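Local atomic coordinates of nigritoxine (Vibrio nigripulchritudo, PDB entry 5M41), a protein that acts as a bacterial toxin against crustaceans and insects, by a mechanism not defined, and has a new fold. Residues S50-R53 with E54-D58; K59-D62 with A63-A66; V450-V453 with R454-L458; L607-I610 with E611-T615; Q724-G727 with Q728-N732. One frame throughout, in Å; residues are numbered along the deposited sequence.

Interaction 1 of 5, residues S50-R53 with E54-D58; sequences SQIR and EERPD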
# COMPACT_ATOMS: atom_id res chain seq x y z
N SER A 50 12.55 41.11 -8.20
CA SER A 50 13.93 40.63 -7.99
C SER A 50 14.70 40.60 -9.30
O SER A 50 15.87 40.98 -9.36
CB SER A 50 13.99 39.24 -7.36
OG SER A 50 13.27 39.22 -6.14
N GLN A 51 14.04 40.14 -10.36
CA GLN A 51 14.69 40.07 -11.65
C GLN A 51 14.98 41.48 -12.20
O GLN A 51 16.07 41.73 -12.73
CB GLN A 51 13.88 39.21 -12.63
CG GLN A 51 14.61 38.99 -13.95
CD GLN A 51 13.83 38.11 -14.92
OE1 GLN A 51 14.23 37.95 -16.08
NE2 GLN A 51 12.73 37.54 -14.46
N ILE A 52 14.03 42.39 -12.03
CA ILE A 52 14.23 43.79 -12.44
C ILE A 52 15.41 44.39 -11.67
O ILE A 52 16.28 45.05 -12.26
CB ILE A 52 12.97 44.66 -12.24
CG1 ILE A 52 11.86 44.27 -13.22
CG2 ILE A 52 13.31 46.14 -12.42
CD1 ILE A 52 10.50 44.80 -12.83
N ARG A 53 15.45 44.15 -10.37
CA ARG A 53 16.47 44.71 -9.52
C ARG A 53 17.87 44.25 -9.93
O ARG A 53 18.74 45.08 -10.18
CB ARG A 53 16.20 44.39 -8.05
CG ARG A 53 17.16 45.08 -7.09
CD ARG A 53 16.56 45.24 -5.70
NE ARG A 53 16.34 43.96 -5.02
CZ ARG A 53 17.28 43.25 -4.41
NH1 ARG A 53 18.54 43.69 -4.38
NH2 ARG A 53 16.97 42.11 -3.81
N GLU A 54 18.07 42.93 -10.01
CA GLU A 54 19.38 42.35 -10.32
C GLU A 54 19.91 42.76 -11.70
O GLU A 54 21.12 42.87 -11.91
CB GLU A 54 19.35 40.82 -10.19
CG GLU A 54 18.58 40.12 -11.30
CD GLU A 54 18.66 38.60 -11.24
OE1 GLU A 54 19.64 38.06 -10.67
OE2 GLU A 54 17.75 37.93 -11.78
N GLU A 55 18.98 43.02 -12.63
CA GLU A 55 19.29 43.32 -14.02
C GLU A 55 19.45 44.83 -14.26
O GLU A 55 19.54 45.29 -15.40
CB GLU A 55 18.20 42.69 -14.90
CG GLU A 55 18.54 42.50 -16.37
CD GLU A 55 17.87 43.54 -17.25
OE1 GLU A 55 16.92 44.21 -16.78
OE2 GLU A 55 18.29 43.69 -18.42
N ARG A 56 19.50 45.60 -13.17
CA ARG A 56 19.59 47.06 -13.22
C ARG A 56 20.64 47.58 -12.24
O ARG A 56 20.87 46.96 -11.20
CB ARG A 56 18.23 47.69 -12.92
CG ARG A 56 17.21 47.61 -14.06
CD ARG A 56 16.36 48.88 -14.15
NE ARG A 56 15.25 48.96 -13.19
CZ ARG A 56 15.35 49.41 -11.93
NH1 ARG A 56 16.51 49.82 -11.44
NH2 ARG A 56 14.28 49.45 -11.16
N PRO A 57 21.27 48.74 -12.55
CA PRO A 57 22.48 49.14 -11.83
C PRO A 57 22.26 49.63 -10.40
O PRO A 57 23.01 49.24 -9.50
CB PRO A 57 23.07 50.26 -12.71
CG PRO A 57 22.08 50.52 -13.81
CD PRO A 57 20.80 49.81 -13.45
N ASP A 58 21.26 50.49 -10.21
CA ASP A 58 21.04 51.17 -8.92
C ASP A 58 20.79 50.22 -7.73
O ASP A 58 21.38 50.42 -6.66
CB ASP A 58 19.91 52.21 -9.04
CG ASP A 58 18.62 51.64 -9.63
OD1 ASP A 58 18.51 50.40 -9.81
OD2 ASP A 58 17.71 52.44 -9.91

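Interaction 2 of 5, residues K59-D62 with A63-A66; sequences KNLD and AYNA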
# COMPACT_ATOMS: atom_id res chain seq x y z
N LYS A 59 19.96 49.20 -7.95
CA LYS A 59 19.57 48.20 -6.94
C LYS A 59 18.51 48.67 -5.93
O LYS A 59 18.38 48.10 -4.86
CB LYS A 59 20.79 47.60 -6.20
CG LYS A 59 21.97 47.21 -7.07
CD LYS A 59 21.64 46.09 -8.05
CE LYS A 59 22.80 45.82 -8.98
NZ LYS A 59 22.59 44.59 -9.79
N ASN A 60 17.75 49.71 -6.31
CA ASN A 60 16.65 50.26 -5.50
C ASN A 60 15.68 49.19 -5.02
O ASN A 60 15.27 48.35 -5.81
CB ASN A 60 15.83 51.28 -6.31
CG ASN A 60 16.63 52.51 -6.69
OD1 ASN A 60 17.86 52.52 -6.67
ND2 ASN A 60 15.92 53.57 -7.06
N LEU A 61 15.31 49.23 -3.74
CA LEU A 61 14.38 48.26 -3.18
C LEU A 61 12.99 48.85 -2.91
O LEU A 61 12.21 48.28 -2.15
CB LEU A 61 14.93 47.65 -1.88
CG LEU A 61 16.09 46.64 -1.89
CD1 LEU A 61 16.81 46.63 -0.55
CD2 LEU A 61 15.60 45.24 -2.22
N ASP A 62 12.67 49.99 -3.55
CA ASP A 62 11.44 50.72 -3.22
C ASP A 62 10.19 49.87 -3.45
O ASP A 62 9.45 49.59 -2.52
CB ASP A 62 11.36 52.04 -3.98
CG ASP A 62 12.49 52.99 -3.61
OD1 ASP A 62 12.83 53.09 -2.40
OD2 ASP A 62 13.05 53.62 -4.52
N ALA A 63 10.00 49.45 -4.70
CA ALA A 63 8.87 48.61 -5.05
C ALA A 63 8.88 47.35 -4.20
O ALA A 63 7.88 47.02 -3.57
CB ALA A 63 8.91 48.28 -6.53
N TYR A 64 10.03 46.67 -4.17
CA TYR A 64 10.29 45.50 -3.31
C TYR A 64 9.81 45.71 -1.86
O TYR A 64 8.99 44.96 -1.36
CB TYR A 64 11.79 45.18 -3.36
CG TYR A 64 12.20 43.72 -3.24
CD1 TYR A 64 11.96 42.81 -4.28
CD2 TYR A 64 12.88 43.26 -2.11
CE1 TYR A 64 12.35 41.47 -4.17
CE2 TYR A 64 13.29 41.93 -1.99
CZ TYR A 64 13.02 41.04 -3.02
OH TYR A 64 13.42 39.72 -2.88
N ASN A 65 10.31 46.76 -1.21
CA ASN A 65 9.93 47.07 0.17
C ASN A 65 8.51 47.54 0.36
O ASN A 65 7.88 47.21 1.37
CB ASN A 65 10.86 48.15 0.75
CG ASN A 65 12.29 47.67 0.90
OD1 ASN A 65 13.23 48.34 0.47
ND2 ASN A 65 12.46 46.49 1.50
N ALA A 66 7.99 48.34 -0.57
CA ALA A 66 6.65 48.89 -0.40
C ALA A 66 5.62 47.78 -0.58
O ALA A 66 4.48 47.90 -0.12
CB ALA A 66 6.39 50.00 -1.38

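Interaction 3 of 5, residues V450-V453 with R454-L458; sequences VAIV and RREGL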
# COMPACT_ATOMS: atom_id res chain seq x y z
N VAL A 450 -8.30 -10.51 -5.08
CA VAL A 450 -7.02 -11.09 -5.49
C VAL A 450 -7.06 -12.62 -5.34
O VAL A 450 -6.66 -13.33 -6.27
CB VAL A 450 -5.83 -10.47 -4.72
CG1 VAL A 450 -4.56 -11.30 -4.89
CG2 VAL A 450 -5.58 -9.02 -5.16
N ALA A 451 -7.56 -13.11 -4.20
CA ALA A 451 -7.64 -14.56 -3.91
C ALA A 451 -8.56 -15.32 -4.88
O ALA A 451 -8.26 -16.48 -5.23
CB ALA A 451 -8.07 -14.80 -2.46
N ILE A 452 -9.64 -14.68 -5.31
CA ILE A 452 -10.56 -15.28 -6.29
C ILE A 452 -9.85 -15.50 -7.62
O ILE A 452 -9.79 -16.63 -8.13
CB ILE A 452 -11.84 -14.41 -6.53
CG1 ILE A 452 -12.66 -14.24 -5.24
CG2 ILE A 452 -12.69 -14.99 -7.65
CD1 ILE A 452 -12.84 -15.50 -4.42
N VAL A 453 -9.30 -14.43 -8.18
CA VAL A 453 -8.58 -14.51 -9.45
C VAL A 453 -7.52 -15.61 -9.43
O VAL A 453 -7.48 -16.44 -10.34
CB VAL A 453 -7.97 -13.16 -9.87
CG1 VAL A 453 -7.22 -13.31 -11.18
CG2 VAL A 453 -9.08 -12.13 -9.99
N ARG A 454 -6.70 -15.66 -8.38
CA ARG A 454 -5.66 -16.69 -8.27
C ARG A 454 -6.25 -18.10 -8.32
O ARG A 454 -5.70 -18.97 -8.99
CB ARG A 454 -4.87 -16.55 -6.98
CG ARG A 454 -3.85 -15.43 -6.94
CD ARG A 454 -3.25 -15.39 -5.55
NE ARG A 454 -2.15 -16.34 -5.41
CZ ARG A 454 -1.49 -16.59 -4.28
NH1 ARG A 454 -1.81 -15.97 -3.15
NH2 ARG A 454 -0.50 -17.47 -4.28
N ARG A 455 -7.35 -18.31 -7.60
CA ARG A 455 -7.97 -19.62 -7.46
C ARG A 455 -8.69 -20.07 -8.74
O ARG A 455 -8.84 -21.27 -8.96
CB ARG A 455 -8.93 -19.65 -6.27
CG ARG A 455 -9.22 -21.05 -5.75
CD ARG A 455 -10.46 -21.08 -4.87
NE ARG A 455 -10.49 -19.94 -3.94
CZ ARG A 455 -11.42 -18.99 -3.93
NH1 ARG A 455 -12.43 -19.01 -4.80
NH2 ARG A 455 -11.34 -18.01 -3.04
N GLU A 456 -9.11 -19.12 -9.57
CA GLU A 456 -9.66 -19.43 -10.89
C GLU A 456 -8.56 -19.90 -11.83
O GLU A 456 -8.79 -20.76 -12.69
CB GLU A 456 -10.41 -18.23 -11.49
CG GLU A 456 -11.62 -17.74 -10.69
CD GLU A 456 -12.60 -18.83 -10.28
OE1 GLU A 456 -12.92 -19.73 -11.10
OE2 GLU A 456 -13.08 -18.80 -9.13
N GLY A 457 -7.37 -19.33 -11.67
CA GLY A 457 -6.17 -19.79 -12.36
C GLY A 457 -5.79 -21.20 -11.96
O GLY A 457 -5.17 -21.92 -12.74
N LEU A 458 -6.17 -21.60 -10.75
CA LEU A 458 -5.93 -22.96 -10.27
C LEU A 458 -7.23 -23.79 -10.33
O LEU A 458 -7.92 -23.97 -9.31
CB LEU A 458 -5.35 -22.95 -8.84
CG LEU A 458 -4.26 -21.93 -8.47
CD1 LEU A 458 -4.03 -21.89 -6.96
CD2 LEU A 458 -2.95 -22.17 -9.20

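Interaction 4 of 5, residues L607-I610 with E611-T615; sequences LTYI and EGKKT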
# COMPACT_ATOMS: atom_id res chain seq x y z
N LEU A 607 3.46 -22.59 21.72
CA LEU A 607 3.98 -21.62 22.69
C LEU A 607 5.04 -20.72 22.05
O LEU A 607 4.96 -19.48 22.17
CB LEU A 607 4.56 -22.31 23.96
CG LEU A 607 5.26 -21.42 25.00
CD1 LEU A 607 4.33 -20.31 25.51
CD2 LEU A 607 5.85 -22.23 26.16
N THR A 608 6.00 -21.33 21.36
CA THR A 608 7.11 -20.59 20.75
C THR A 608 6.57 -19.66 19.69
O THR A 608 6.92 -18.48 19.67
CB THR A 608 8.18 -21.53 20.15
OG1 THR A 608 8.77 -22.30 21.21
CG2 THR A 608 9.30 -20.71 19.49
N TYR A 609 5.72 -20.19 18.82
CA TYR A 609 5.20 -19.35 17.74
C TYR A 609 4.44 -18.14 18.30
O TYR A 609 4.70 -17.02 17.89
CB TYR A 609 4.37 -20.13 16.72
CG TYR A 609 3.77 -19.25 15.65
CD1 TYR A 609 4.54 -18.82 14.56
CD2 TYR A 609 2.45 -18.80 15.74
CE1 TYR A 609 4.00 -17.99 13.58
CE2 TYR A 609 1.90 -17.97 14.77
CZ TYR A 609 2.67 -17.57 13.69
OH TYR A 609 2.13 -16.74 12.73
N ILE A 610 3.55 -18.37 19.25
CA ILE A 610 2.72 -17.31 19.79
C ILE A 610 3.55 -16.26 20.54
O ILE A 610 3.35 -15.04 20.34
CB ILE A 610 1.55 -17.87 20.64
CG1 ILE A 610 0.57 -18.64 19.73
CG2 ILE A 610 0.81 -16.77 21.40
CD1 ILE A 610 -0.14 -17.79 18.68
N GLU A 611 4.51 -16.70 21.36
CA GLU A 611 5.42 -15.78 22.04
C GLU A 611 6.19 -14.93 21.03
O GLU A 611 6.40 -13.75 21.24
CB GLU A 611 6.37 -16.52 22.99
CG GLU A 611 5.64 -17.17 24.17
CD GLU A 611 5.01 -16.14 25.10
OE1 GLU A 611 5.73 -15.24 25.53
OE2 GLU A 611 3.80 -16.24 25.40
N GLY A 612 6.57 -15.53 19.90
CA GLY A 612 7.21 -14.79 18.83
C GLY A 612 6.28 -13.75 18.23
O GLY A 612 6.65 -12.58 18.11
N LYS A 613 5.08 -14.19 17.85
CA LYS A 613 4.08 -13.29 17.29
C LYS A 613 3.62 -12.22 18.29
O LYS A 613 3.26 -11.12 17.87
CB LYS A 613 2.87 -14.06 16.77
CG LYS A 613 3.12 -14.77 15.46
CD LYS A 613 3.50 -13.81 14.34
CE LYS A 613 2.29 -13.32 13.56
NZ LYS A 613 2.70 -12.73 12.26
N LYS A 614 3.64 -12.54 19.58
CA LYS A 614 3.25 -11.59 20.64
C LYS A 614 4.10 -10.33 20.69
O LYS A 614 3.62 -9.28 21.10
CB LYS A 614 3.28 -12.24 22.03
CG LYS A 614 1.99 -12.92 22.42
CD LYS A 614 2.16 -13.80 23.65
CE LYS A 614 2.72 -13.05 24.87
NZ LYS A 614 2.48 -13.87 26.09
N THR A 615 5.38 -10.44 20.31
CA THR A 615 6.27 -9.27 20.28
C THR A 615 5.81 -8.22 19.27
O THR A 615 6.22 -7.06 19.35
CB THR A 615 7.71 -9.66 19.92
OG1 THR A 615 7.76 -10.13 18.57
CG2 THR A 615 8.28 -10.71 20.90

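Interaction 5 of 5, residues Q724-G727 with Q728-N732; sequences QLMG and QVLTN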
# COMPACT_ATOMS: atom_id res chain seq x y z
N GLN A 724 -0.67 -23.93 32.29
CA GLN A 724 0.68 -23.34 32.18
C GLN A 724 0.81 -22.59 30.86
O GLN A 724 1.21 -21.42 30.82
CB GLN A 724 1.77 -24.42 32.30
CG GLN A 724 3.19 -23.84 32.38
CD GLN A 724 4.29 -24.87 32.10
OE1 GLN A 724 4.03 -26.07 31.95
NE2 GLN A 724 5.53 -24.39 32.00
N LEU A 725 0.44 -23.26 29.78
CA LEU A 725 0.49 -22.69 28.43
C LEU A 725 -0.29 -21.38 28.32
O LEU A 725 0.25 -20.36 27.87
CB LEU A 725 -0.06 -23.68 27.40
CG LEU A 725 -0.23 -23.16 25.96
CD1 LEU A 725 1.12 -22.85 25.33
CD2 LEU A 725 -0.93 -24.23 25.14
N MET A 726 -1.56 -21.42 28.71
CA MET A 726 -2.44 -20.25 28.61
C MET A 726 -2.00 -19.13 29.55
O MET A 726 -2.05 -17.97 29.18
CB MET A 726 -3.90 -20.61 28.85
CG MET A 726 -4.49 -21.57 27.83
SD MET A 726 -4.40 -20.94 26.14
CE MET A 726 -6.05 -20.33 25.91
N GLY A 727 -1.58 -19.48 30.76
CA GLY A 727 -1.05 -18.52 31.71
C GLY A 727 0.05 -17.69 31.08
O GLY A 727 0.05 -16.45 31.19
N GLN A 728 0.95 -18.38 30.37
CA GLN A 728 2.07 -17.72 29.72
C GLN A 728 1.61 -16.92 28.51
O GLN A 728 1.94 -15.72 28.37
CB GLN A 728 3.18 -18.73 29.33
CG GLN A 728 4.36 -18.08 28.58
CD GLN A 728 5.03 -16.95 29.37
OE1 GLN A 728 5.04 -16.98 30.59
NE2 GLN A 728 5.56 -15.95 28.68
N VAL A 729 0.84 -17.58 27.64
CA VAL A 729 0.41 -16.98 26.39
C VAL A 729 -0.46 -15.76 26.67
O VAL A 729 -0.29 -14.69 26.08
CB VAL A 729 -0.30 -18.06 25.52
CG1 VAL A 729 -1.32 -17.46 24.59
CG2 VAL A 729 0.73 -18.89 24.73
N LEU A 730 -1.39 -15.90 27.60
CA LEU A 730 -2.35 -14.84 27.84
C LEU A 730 -1.89 -13.77 28.80
O LEU A 730 -2.33 -12.62 28.69
CB LEU A 730 -3.69 -15.40 28.29
CG LEU A 730 -4.33 -16.43 27.34
CD1 LEU A 730 -5.55 -17.06 27.98
CD2 LEU A 730 -4.70 -15.80 25.99
N THR A 731 -1.02 -14.11 29.76
CA THR A 731 -0.66 -13.16 30.83
C THR A 731 0.84 -13.04 31.10
O THR A 731 1.23 -12.44 32.11
CB THR A 731 -1.40 -13.47 32.16
OG1 THR A 731 -0.77 -14.57 32.83
CG2 THR A 731 -2.90 -13.79 31.94
N ASN A 732 1.67 -13.61 30.23
CA ASN A 732 3.12 -13.65 30.46
C ASN A 732 3.48 -14.31 31.79
O ASN A 732 4.49 -13.99 32.38
CB ASN A 732 3.75 -12.24 30.37
CG ASN A 732 3.61 -11.62 28.99
OD1 ASN A 732 3.38 -12.30 28.00
ND2 ASN A 732 3.75 -10.31 28.93

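Interaction 1 of 5, residues S50-R53 with E54-D58
The guanidinium of Arg56 carries the flat-group geometry of this contact: Ile52 O lies over one face of it, displaced toward the rim, while Asp58 OD1 meets its edge in the plane. That edge approach is a salt bridge, 2.6 Å from Arg56 NH1 to Asp58 OD1, consistent with it limiting how the group can turn. The setting is the C-terminal end of helix 34-54, where Glu55 is the first residue to leave helical backbone angles.

Beside the guanidinium, the CG2 methyl of Ile52 packs 3.5 Å from Arg56 NE, the two side chains running alongside each other in the same direction. Bends at chi2 and chi3 lay the Arg56 chain along Ile52. At the other side chain pair, Gln51 and Glu54, the amide and carboxylate planes stand 89° apart and contact is slight. Glu54 CG sits between its own backbone N and carbonyl carbon (chi1 72°), which brings it to 3.3 Å from Gln51 O.

Backbone bonding decays in step with the helix. Glu54 N to Ser50 O is nearly straight, whereas Glu55 N divides between Gln51 O at 3.2 Å and a weak, longer bond to Ile52 O. Outside the turn, Arg53 forms a cation-pi contact with Tyr64, and Ser50 OG bonds to Ile46 O. The last link is irregular: Arg56 N reaches Arg53 O at 3.1 Å from above the carbonyl plane, 58° out of it.

Interaction 2 of 5, residues K59-D62 with A63-A66
The apolar part of this contact centres on one pair, Leu61 and Tyr64, whose side chains lie alongside each other and point the same way. Leu61 CD2 comes to 3.4 Å from Tyr64 CD2 and to 3.9 Å from Tyr64 CG, approaching the ring obliquely. With CG beside its backbone N (chi1 -73°), Leu61 brings CD2 against the ring. Tyr64 CB meanwhile rests 3.4 Å from Leu61 O, so the tyrosine is met by the leucine at both its ring and its root. Tyr64 also packs on Ile46 and Leu49 of helix 34-54, joining the short helix to the longer one before it. Ala66 is buried, its CB 3.3 Å from Asp62 O, and it touches Val76 and Ile174.

Backbone bonds form the second group. Asn65 N donates to Leu61 O at 2.6 Å with an N-H...O angle of 167°, and Ala66 N donates to Asp62 O at 2.7 Å. Both are short, each N lying close to the extension of the carbonyl bond. They mark the first turn of helix 62-67, with Leu61 at the N-cap position; the apolar leucine side chain has no hydrogen-bonding atom with which to cap the turn, and it lies against Tyr64.

Polar side chains make up the third. Asn65 OD1 is placed 2.8 Å from Leu61 O, two acceptors facing each other, and 3.0 Å from Leu61 CB, so which end of this amide is oxygen is doubtful. On the same side of the Tyr64 ring as Leu61 CD2, Arg53 makes a cation-pi contact.

Interaction 3 of 5, residues V450-V453 with R454-L458
Ile452 and Arg455 lie at an angle to each other, the isoleucine methyl CD1 coming to 3.2 Å from Arg455 NH2 and 3.6 Å from Arg455 NH1. The first is a very close approach for a methyl and a nitrogen, and its detail is doubtful. Because Ile452 turns CD1 with chi2 at -44°, the methyl is brought up to the guanidinium nitrogens. Ala451 O stands over one face of the same guanidinium, 3.9 Å above its plane and offset toward the rim; this is proximity to a carbonyl, with no hydrogen bond from the group.

Glu456 differs in direction: it runs side by side with Ile452, its CG 3.3 Å from Ile452 O and its OE2 4.1 Å from Ile452 CG2. Arg454 faces the other way. Its CG passes 3.6 Å from Val450 O, and its NH2 reaches a salt bridge with Glu501 outside the turn. Beneath these side chains Arg454 N bonds to Val450 O at 3.1 Å with an N-H...O angle of 169°.

Val450 and Arg454 rest on strands 328-336 and 340-348, while Ile452, Arg455 and Glu456 are exposed, as in a surface alpha-helix lying with one side on a sheet, here with i to i+4 contacts in the C-terminal turns of helix 444-457.

Interaction 4 of 5, residues L607-I610 with E611-T615
Tyr609 and Lys613, one helical turn apart, make the tightest side-chain meeting here. Lys613 CG lies over one face of the Tyr609 ring, 3.7 Å from its centroid and 28° off the normal, a CH-pi contact displaced toward the rim so that Lys613 CG is 3.3 Å from Tyr609 CZ. Bends at chi2 and chi3 fold the lysine chain along the ring, with Lys613 CE 3.5 Å from Tyr609 OH. The charged and hydroxyl ends go on to other partners: Lys613 NZ forms a salt bridge with Asp687, and Tyr609 OH bonds to Glu625.

The backbone bonds beneath are short: Lys613 N to Tyr609 O is nearly straight (170°), and Lys614 N to Ile610 O is 2.6 Å but more bent.

Away from the ring the pairs are looser, though covered by helix 719-731. Ile610 CG2 approaches Lys614 CD only to 4.0 Å, the two side chains at a slant, and Leu607 CD1 stands 3.7 Å from Glu611 CG. Lys614 NZ meets Glu611 OE2 in a salt bridge of 2.8 Å, on the syn side of the carboxylate and 24° out of its plane. The same NZ bonds to Asn732 OD1 and Val729 O, so three acceptors hold it. The solvent side is at the end of the helix, where exposed Thr615 folds its OG1 back to Gly612 O.

Helix 603-614 packs on several neighbours: Leu607 and Ile610 on helix 719-731, Tyr609 and Ile610 on helix 688-704, and Thr608 and Tyr609 on helix 625-632; the Tyr609 ring also meets Phe582 and Phe618.

Interaction 5 of 5, residues Q724-G727 with Q728-N732
The C-terminal end of helix 719-731 is closed here by a threonine that bonds back to the preceding turn. Thr731 OG1 donates to Gly727 O at 2.6 Å, and Thr731 N reaches the same oxygen at 2.9 Å. Two donors of Thr731 thus meet this carbonyl, the hydroxyl near its plane (18° tilt) and the amide above it (42° out); a backbone hydrogen bond also links Gly727 with Gly733. Placing OG1 between its own backbone N and carbonyl carbon, at chi1 78°, turns the hydroxyl to that oxygen; OG1 also accepts a bond from Gln735 N.

One turn earlier the apolar pairs run side by side. Leu725 CD1 lies 4.0 Å from Val729 CG2, and Met726 CE, brought round by bends at chi2 and chi3, touches Leu730 CD1 at 3.9 Å. The regular helix bonds persist beneath them: Leu730 N to Met726 O is 2.7 Å.

Leu725 and Val729 face Leu607 on helix 603-614, whereas Met726 and Leu730 pack against Val673 of helix 667-676 and Leu742 of helix 739-751. Asn732 then takes a positive phi, the left-handed backbone conformation typical of a residue that ends an alpha-helix.

In the fold
The five contacts come in series along the chain and form two close pairs, with interaction 3 apart from both. Interactions 1 and 2, with centres about 10 Å apart, join helix 34-54 to helix 62-67 near the N-terminal end, and they touch through Arg53 and Leu61. Interactions 4 and 5, with centres about 11 Å apart, bring helices 603-614 and 719-731 together near the C-terminal end, although about a hundred residues separate them. Interaction 3, on helix 444-457, lies about 31 Å from interaction 4 and about 67 Å from interaction 1, measured between centres. Interactions 1 and 4 are on opposite sides of the chain's centre, consistent with an elongated chain.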